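Local coordinates for protein glutaredoxin (Grx-1) (Archaeoglobus fulgidus, PDB 3IC4) that probably acts as a small thiol-disulfide oxidoreductase of the thioredoxin superfamily, passing electrons through a pair of cysteines, at residues G18-P23 against I44-G49. Numbering follows the deposited sequence.
Sequences GLSTCP and IDKLEG
Asp45 grips Ser20 with both carboxylate oxygens, a compact example of how one acid can pin a neighbouring loop. Asp45 OD1 accepts Ser20 N at 2.8 Å, the donor lying some 41° above the carboxylate plane, while Asp45 OD2 turns its syn lone pair to the hydroxyl OG of Ser20 at 2.6 Å. The serine torsion sets OG between its own N and carbonyl carbon (chi1 74°), which lets amide and hydroxyl serve the same acid. Lys46 bends its chain back to add a weak bond, NZ to Ser20 OG at 3.4 Å; the same lysine makes a cation-pi contact with Trp43. Next to this grip, Ile44 N donates to Gly18 O in a nearly straight bond of 2.9 Å, extending the pairing of Gly18 with Ile42 just beyond strand 40-43. Leu19 lays CD2 beside Ile44 CB, 3.9 Å away, and against Asp45 CB. Within the first loop, Leu19 O accepts Cys22 N, closing a type I turn that leads to Cys22, the N-cap of helix 23-35 and first cysteine of a probable thioredoxin-type CxxC. The chemistry implies that the acid anchors the turn preceding that motif.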
# COMPACT_ATOMS: atom_id res chain seq x y z
N GLY A 18 0.15 4.41 -1.47
CA GLY A 18 1.13 5.45 -1.76
C GLY A 18 0.55 6.69 -2.41
O GLY A 18 -0.62 6.86 -2.44
N LEU A 19 1.43 7.58 -2.80
CA LEU A 19 1.08 8.72 -3.61
C LEU A 19 1.79 8.57 -4.94
O LEU A 19 2.97 8.26 -5.00
CB LEU A 19 1.55 10.01 -2.97
CG LEU A 19 0.99 10.35 -1.57
CD1 LEU A 19 1.72 11.54 -1.07
CD2 LEU A 19 -0.46 10.64 -1.71
N SER A 20 1.09 8.96 -5.99
CA SER A 20 1.55 8.72 -7.37
C SER A 20 2.74 9.61 -7.66
O SER A 20 3.54 9.31 -8.59
CB SER A 20 0.39 8.89 -8.35
OG SER A 20 0.09 10.26 -8.51
N THR A 21 2.82 10.72 -6.95
CA THR A 21 3.85 11.74 -7.07
C THR A 21 5.08 11.50 -6.23
O THR A 21 6.08 12.25 -6.34
CB THR A 21 3.23 13.10 -6.73
OG1 THR A 21 2.63 13.01 -5.43
CG2 THR A 21 2.14 13.40 -7.70
N CYS A 22 5.07 10.47 -5.41
CA CYS A 22 6.17 10.27 -4.46
C CYS A 22 7.24 9.34 -5.04
O CYS A 22 6.89 8.23 -5.44
CB CYS A 22 5.63 9.64 -3.23
SG CYS A 22 6.86 8.88 -2.09
N PRO A 23 8.52 9.74 -5.04
CA PRO A 23 9.54 8.88 -5.65
C PRO A 23 9.83 7.59 -4.92
O PRO A 23 10.19 6.61 -5.54
CB PRO A 23 10.76 9.77 -5.69
CG PRO A 23 10.57 10.72 -4.60
CD PRO A 23 9.11 11.00 -4.54
N ILE A 44 -3.40 7.52 -2.88
CA ILE A 44 -4.20 8.29 -1.93
C ILE A 44 -4.44 9.66 -2.53
O ILE A 44 -5.48 10.29 -2.30
CB ILE A 44 -3.44 8.38 -0.57
CG1 ILE A 44 -3.28 6.97 0.03
CG2 ILE A 44 -4.11 9.37 0.34
CD1 ILE A 44 -2.51 6.89 1.27
N ASP A 45 -3.50 10.13 -3.35
CA ASP A 45 -3.69 11.40 -4.03
C ASP A 45 -4.79 11.46 -5.08
O ASP A 45 -5.19 12.56 -5.51
CB ASP A 45 -2.36 11.86 -4.59
CG ASP A 45 -1.77 10.90 -5.59
OD1 ASP A 45 -1.57 9.71 -5.30
OD2 ASP A 45 -1.40 11.43 -6.71
N LYS A 46 -5.20 10.29 -5.57
CA LYS A 46 -6.32 10.16 -6.52
C LYS A 46 -7.68 10.05 -5.84
O LYS A 46 -8.71 10.02 -6.50
CB LYS A 46 -6.05 8.94 -7.40
CG LYS A 46 -4.74 9.05 -8.17
CD LYS A 46 -4.83 9.98 -9.38
CE LYS A 46 -3.46 10.60 -9.76
NZ LYS A 46 -2.59 9.68 -10.53
N LEU A 47 -7.68 10.00 -4.50
CA LEU A 47 -8.87 10.05 -3.66
C LEU A 47 -9.11 11.47 -3.17
O LEU A 47 -8.20 12.28 -3.12
CB LEU A 47 -8.67 9.12 -2.46
CG LEU A 47 -8.37 7.64 -2.83
CD1 LEU A 47 -8.24 6.75 -1.62
CD2 LEU A 47 -9.44 7.11 -3.71
N GLU A 48 -10.34 11.75 -2.76
CA GLU A 48 -10.71 13.08 -2.26
C GLU A 48 -11.59 12.93 -1.05
O GLU A 48 -12.29 11.91 -0.90
CB GLU A 48 -11.48 13.90 -3.34
CG GLU A 48 -10.65 14.31 -4.57
CD GLU A 48 -9.52 15.36 -4.29
OE1 GLU A 48 -9.54 16.01 -3.21
OE2 GLU A 48 -8.62 15.54 -5.18
N GLY A 49 -11.55 13.94 -0.19
CA GLY A 49 -12.56 14.10 0.86
C GLY A 49 -12.56 12.95 1.86
O GLY A 49 -11.51 12.55 2.34